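Sugar kinase (Agrobacterium tumefaciens, PDB 2RBC) probably transfers a phosphate group from ATP to a sugar, acting as a carbohydrate kinase of the ribokinase (pfkB) family. Local coordinates at residues D41-V46 and I64-A69; D92-R97 and S120-I125. One frame throughout, in Å; residues are numbered along the deposited sequence.

In the fold
Strand 39-45 enters the small four-stranded sheet that, in ribokinase-type kinases, stands apart from the large sheet as a lid. After 14 residues, 46-59, the chain returns as strand 60-66, and interaction 1 closes this loop at D41 and I64. Helix 68-78 and strand 82-90 then lead into the large sheet before interaction 2 closes a second loop, joining the start of helix 93-104 to the start of strand 121-127. The two loops follow in series, neither nested nor crossed. Strand 121-127 lies beside strand 39-45, where backbone atoms of T42 probably bond to S123 and I125, so the contact centres are only about 10 Å apart.

Interaction 1: residues D41-V46 and I64-A69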
loop_
_atom_site.group_PDB
_atom_site.type_symbol
_atom_site.label_atom_id
_atom_site.label_comp_id
_atom_site.label_asym_id
_atom_site.label_seq_id
_atom_site.Cartn_x
_atom_site.Cartn_y
_atom_site.Cartn_z
ATOM N N ASP A 41 -0.547 6.063 -4.874
ATOM C CA ASP A 41 -1.512 5.942 -3.797
ATOM C C ASP A 41 -2.298 4.644 -3.880
ATOM O O ASP A 41 -2.790 4.292 -4.942
ATOM C CB ASP A 41 -2.546 7.085 -3.836
ATOM C CG ASP A 41 -1.993 8.438 -3.360
ATOM O OD1 ASP A 41 -0.887 8.493 -2.797
ATOM O OD2 ASP A 41 -2.726 9.454 -3.537
ATOM N N THR A 42 -2.472 3.984 -2.728
ATOM C CA THR A 42 -3.459 2.945 -2.569
ATOM C C THR A 42 -4.536 3.437 -1.614
ATOM O O THR A 42 -4.267 3.731 -0.427
ATOM C CB THR A 42 -2.861 1.630 -2.126
ATOM O OG1 THR A 42 -1.844 1.271 -3.049
ATOM C CG2 THR A 42 -3.927 0.545 -2.139
ATOM N N LEU A 43 -5.745 3.546 -2.171
ATOM C CA LEU A 43 -6.896 4.123 -1.507
ATOM C C LEU A 43 -7.814 2.991 -1.111
ATOM O O LEU A 43 -8.316 2.284 -1.974
ATOM C CB LEU A 43 -7.658 5.093 -2.438
ATOM C CG LEU A 43 -6.862 6.151 -3.211
ATOM C CD1 LEU A 43 -7.832 7.017 -3.992
ATOM C CD2 LEU A 43 -5.990 6.976 -2.259
ATOM N N PHE A 44 -7.983 2.805 0.201
ATOM C CA PHE A 44 -8.767 1.743 0.779
ATOM C C PHE A 44 -10.037 2.376 1.320
ATOM O O PHE A 44 -9.962 3.179 2.244
ATOM C CB PHE A 44 -8.037 1.102 1.977
ATOM C CG PHE A 44 -6.786 0.358 1.623
ATOM C CD1 PHE A 44 -6.836 -0.982 1.292
ATOM C CD2 PHE A 44 -5.549 0.977 1.707
ATOM C CE1 PHE A 44 -5.687 -1.687 1.001
ATOM C CE2 PHE A 44 -4.385 0.254 1.450
ATOM C CZ PHE A 44 -4.466 -1.054 1.075
ATOM N N ARG A 45 -11.179 2.012 0.745
ATOM C CA ARG A 45 -12.485 2.589 1.109
ATOM C C ARG A 45 -13.116 1.680 2.152
ATOM O O ARG A 45 -13.311 0.484 1.921
ATOM C CB ARG A 45 -13.354 2.720 -0.137
ATOM C CG ARG A 45 -14.366 3.814 -0.074
ATOM C CD ARG A 45 -15.223 3.753 -1.272
ATOM N NE ARG A 45 -16.215 4.826 -1.277
ATOM C CZ ARG A 45 -17.059 5.040 -2.268
ATOM N NH1 ARG A 45 -17.056 4.264 -3.325
ATOM N NH2 ARG A 45 -17.924 6.049 -2.203
ATOM N N VAL A 46 -13.350 2.236 3.329
ATOM C CA VAL A 46 -13.851 1.490 4.460
ATOM C C VAL A 46 -15.133 2.154 4.999
ATOM O O VAL A 46 -15.395 3.309 4.698
ATOM C CB VAL A 46 -12.797 1.418 5.565
ATOM C CG1 VAL A 46 -11.529 0.692 5.056
ATOM C CG2 VAL A 46 -12.457 2.837 6.098
ATOM N N ILE A 64 -3.690 4.286 -7.664
ATOM C CA ILE A 64 -3.657 5.394 -8.590
ATOM C C ILE A 64 -2.393 6.251 -8.404
ATOM O O ILE A 64 -2.033 6.647 -7.292
ATOM C CB ILE A 64 -5.009 6.225 -8.550
ATOM C CG1 ILE A 64 -5.012 7.286 -9.652
ATOM C CG2 ILE A 64 -5.369 6.792 -7.161
ATOM C CD1 ILE A 64 -6.420 7.812 -9.951
ATOM N N ALA A 65 -1.705 6.529 -9.505
ATOM C CA ALA A 65 -0.570 7.437 -9.474
ATOM C C ALA A 65 -1.118 8.864 -9.501
ATOM O O ALA A 65 -1.884 9.247 -10.388
ATOM C CB ALA A 65 0.398 7.214 -10.675
ATOM N N GLU A 66 -0.763 9.613 -8.481
ATOM C CA GLU A 66 -1.240 10.954 -8.323
ATOM C C GLU A 66 -0.239 11.739 -7.476
ATOM O O GLU A 66 0.943 11.509 -7.577
ATOM C CB GLU A 66 -2.708 10.920 -7.809
ATOM C CG GLU A 66 -2.925 10.243 -6.461
ATOM C CD GLU A 66 -4.382 10.122 -6.104
ATOM O OE1 GLU A 66 -5.246 10.476 -6.948
ATOM O OE2 GLU A 66 -4.687 9.721 -4.964
ATOM N N GLY A 67 -0.672 12.698 -6.670
ATOM C CA GLY A 67 0.257 13.684 -6.100
ATOM C C GLY A 67 -0.119 15.043 -6.656
ATOM O O GLY A 67 -0.803 15.124 -7.650
HETATM N N MSE A 68 0.268 16.122 -5.983
HETATM C CA MSE A 68 -0.202 17.439 -6.366
HETATM C C MSE A 68 0.060 17.764 -7.829
HETATM O O MSE A 68 -0.873 18.018 -8.561
HETATM C CB MSE A 68 0.407 18.496 -5.467
HETATM C CG MSE A 68 -0.030 18.328 -4.021
HETATM SE SE MSE A 68 0.966 19.539 -2.849
HETATM C CE MSE A 68 2.759 18.733 -2.919
ATOM N N ALA A 69 1.319 17.757 -8.259
ATOM C CA ALA A 69 1.604 18.086 -9.672
ATOM C C ALA A 69 0.985 17.107 -10.668
ATOM O O ALA A 69 0.575 17.486 -11.779
ATOM C CB ALA A 69 3.101 18.202 -9.945
#
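The lid sheet of the ribokinase fold supplies this contact, in which D41 and I64 form an antiparallel hydrogen-bonded pair between strands 39-45 and 60-66, the latter an outer strand of that sheet within the chain. Their CA atoms lie 5.3 Å apart, and two backbone bonds join them: D41 N reaches I64 O at 2.9 Å, and I64 N reaches D41 O at the same distance of 2.9 Å. The short strand segments run at 123° to each other, well short of fully antiparallel, and beyond this pair 64-69 turns off through G67, the N-cap of helix 68-78.

Strand alternation sorts the side chains. D41, L43, I64 and E66 meet within the chain, whereas T42 and F44 point from strand 39-45 to the other face, where F44 packs on V136 of the second subunit. The side chain of E66 stands with CG between its own backbone N and carbonyl carbon (chi1 61°) and runs extended from there, crossing the side chain of D41 at about a right angle. The two carboxylate planes are 80° apart, and D41 OD2 approaches E66 OE2 to 2.4 Å. E66 OE1 accepts from the backbone N of R313, a loop residue. D41 OD1 bonds to a glycerol, probably from the crystallisation liquor, though such molecules often mark pockets; S123 OG, on the neighbouring strand 121-127, also bonds to glycerol.

L43 adds the apolar part. Its two methyls divide the work: CD1 rests against CG2 of I64 at 4.0 Å, while L43 CD2 lies 4.1 Å from E66 OE2.

Interaction 2: residues D92-R97 and S120-I125; sequences DETGTR and SALSTI. With EDO (1,2-ethanediol), chain H.
D92 reaches S120 with a short side chain whose every branch has a task. Its CB points toward 120-125, and CG sits between the backbone N and carbonyl carbon (chi1 60°), which turns the two oxygens toward the N and OG of S120. OD1 accepts twice: the hydroxyl S120 OG donates to D92 OD1 at 2.6 Å, on the syn side and 20° out of the carboxylate plane, and G95 N donates to the same D92 OD1 at 2.8 Å, nearly in line with its C-O bond. OD2 takes the backbone: S120 N lies 3.0 Å from D92 OD2, with an N-H...O angle of 171°. A water also donates to OD2 and to S120 O.

The bond from G95 N makes D92 the N-cap of helix 93-104, so one carboxylate both caps that helix and holds the entry to strand 121-127 of the lid sheet. S120 OG, spending its proton on D92, accepts in turn from G90 N at the end of strand 82-90.

G95 CA comes within 3.2 Å of S120 OG, and a side-chain carbon on G95 would run into that hydroxyl. From the residue before, T94 CG2 packs on S120 CB at 3.8 Å. T94 OG1, weakly hydrogen-bonded to R97 NH1 of the second subunit, meets L122 CD2 at 4.1 Å. Farther along the strand, a 1,2-ethanediol, probably from the crystallisation liquor, sits by T124 OG1.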
loop_
_atom_site.group_PDB
_atom_site.type_symbol
_atom_site.label_atom_id
_atom_site.label_comp_id
_atom_site.label_asym_id
_atom_site.label_seq_id
_atom_site.Cartn_x
_atom_site.Cartn_y
_atom_site.Cartn_z
ATOM N N ASP A 92 12.684 1.712 -9.603
ATOM C CA ASP A 92 12.051 0.596 -8.954
ATOM C C ASP A 92 10.702 0.292 -9.550
ATOM O O ASP A 92 10.214 0.989 -10.450
ATOM C CB ASP A 92 12.012 0.827 -7.432
ATOM C CG ASP A 92 11.244 2.086 -7.009
ATOM O OD1 ASP A 92 10.460 2.685 -7.798
ATOM O OD2 ASP A 92 11.409 2.452 -5.827
ATOM N N GLU A 93 10.095 -0.778 -9.048
ATOM C CA GLU A 93 8.868 -1.289 -9.601
ATOM C C GLU A 93 7.728 -0.288 -9.412
ATOM O O GLU A 93 6.913 -0.102 -10.330
ATOM C CB GLU A 93 8.544 -2.657 -8.963
ATOM C CG GLU A 93 9.465 -3.774 -9.450
ATOM C CD GLU A 93 9.416 -5.021 -8.561
ATOM O OE1 GLU A 93 9.715 -4.857 -7.354
ATOM O OE2 GLU A 93 9.140 -6.152 -9.067
ATOM N N THR A 94 7.683 0.377 -8.242
ATOM C CA THR A 94 6.707 1.454 -7.985
ATOM C C THR A 94 6.866 2.580 -9.015
ATOM O O THR A 94 5.872 3.109 -9.543
ATOM C CB THR A 94 6.816 2.000 -6.527
ATOM O OG1 THR A 94 6.650 0.928 -5.578
ATOM C CG2 THR A 94 5.782 3.118 -6.266
ATOM N N GLY A 95 8.107 2.912 -9.352
ATOM C CA GLY A 95 8.391 3.944 -10.365
ATOM C C GLY A 95 7.870 3.605 -11.750
ATOM O O GLY A 95 7.291 4.470 -12.470
ATOM N N THR A 96 8.072 2.353 -12.144
ATOM C CA THR A 96 7.623 1.856 -13.440
ATOM C C THR A 96 6.108 2.007 -13.513
ATOM O O THR A 96 5.526 2.431 -14.506
ATOM C CB THR A 96 8.067 0.388 -13.626
ATOM O OG1 THR A 96 9.499 0.324 -13.549
ATOM C CG2 THR A 96 7.603 -0.189 -14.972
ATOM N N ARG A 97 5.473 1.700 -12.409
ATOM C CA ARG A 97 4.048 1.768 -12.350
ATOM C C ARG A 97 3.488 3.192 -12.365
ATOM O O ARG A 97 2.463 3.464 -13.007
ATOM C CB ARG A 97 3.655 1.079 -11.096
ATOM C CG ARG A 97 2.231 0.954 -10.942
ATOM C CD ARG A 97 1.886 -0.265 -10.136
ATOM N NE ARG A 97 0.437 -0.343 -10.151
ATOM C CZ ARG A 97 -0.288 -1.005 -9.277
ATOM N NH1 ARG A 97 0.299 -1.675 -8.306
ATOM N NH2 ARG A 97 -1.595 -0.983 -9.406
ATOM N N SER A 120 10.771 5.259 -4.983
ATOM C CA SER A 120 9.607 6.022 -5.414
ATOM C C SER A 120 8.606 6.219 -4.274
ATOM O O SER A 120 8.445 5.351 -3.416
ATOM C CB SER A 120 8.885 5.311 -6.547
ATOM O OG SER A 120 9.702 5.179 -7.674
ATOM N N ALA A 121 7.900 7.353 -4.315
ATOM C CA ALA A 121 6.927 7.706 -3.306
ATOM C C ALA A 121 5.680 6.859 -3.477
ATOM O O ALA A 121 5.223 6.593 -4.590
ATOM C CB ALA A 121 6.558 9.207 -3.389
ATOM N N LEU A 122 5.122 6.462 -2.347
ATOM C CA LEU A 122 3.839 5.761 -2.321
ATOM C C LEU A 122 3.144 6.137 -1.029
ATOM O O LEU A 122 3.829 6.477 -0.040
ATOM C CB LEU A 122 4.063 4.231 -2.440
ATOM C CG LEU A 122 4.820 3.513 -1.322
ATOM C CD1 LEU A 122 3.894 3.083 -0.143
ATOM C CD2 LEU A 122 5.557 2.307 -1.906
ATOM N N SER A 123 1.808 6.101 -1.021
ATOM C CA SER A 123 1.038 6.253 0.218
ATOM C C SER A 123 -0.120 5.280 0.352
ATOM O O SER A 123 -0.702 4.868 -0.641
ATOM C CB SER A 123 0.445 7.654 0.320
ATOM O OG SER A 123 1.438 8.646 0.098
ATOM N N THR A 124 -0.445 4.908 1.595
ATOM C CA THR A 124 -1.749 4.328 1.883
ATOM C C THR A 124 -2.686 5.433 2.389
ATOM O O THR A 124 -2.316 6.212 3.280
ATOM C CB THR A 124 -1.673 3.179 2.876
ATOM O OG1 THR A 124 -1.254 1.999 2.179
ATOM C CG2 THR A 124 -3.025 2.912 3.558
ATOM N N ILE A 125 -3.884 5.491 1.814
ATOM C CA ILE A 125 -4.929 6.386 2.306
ATOM C C ILE A 125 -6.176 5.560 2.582
ATOM O O ILE A 125 -6.665 4.883 1.700
ATOM C CB ILE A 125 -5.230 7.541 1.339
ATOM C CG1 ILE A 125 -3.941 8.277 0.975
ATOM C CG2 ILE A 125 -6.221 8.520 1.978
ATOM C CD1 ILE A 125 -4.093 9.425 -0.022
HETATM C C1 EDO H . -0.678 -0.323 -0.151
HETATM O O1 EDO H . -0.521 -1.688 0.269
HETATM C C2 EDO H . 0.522 0.541 0.259
HETATM O O2 EDO H . 0.172 1.935 0.331
HETATM O O HOH W 1 9.091 2.756 -3.659
#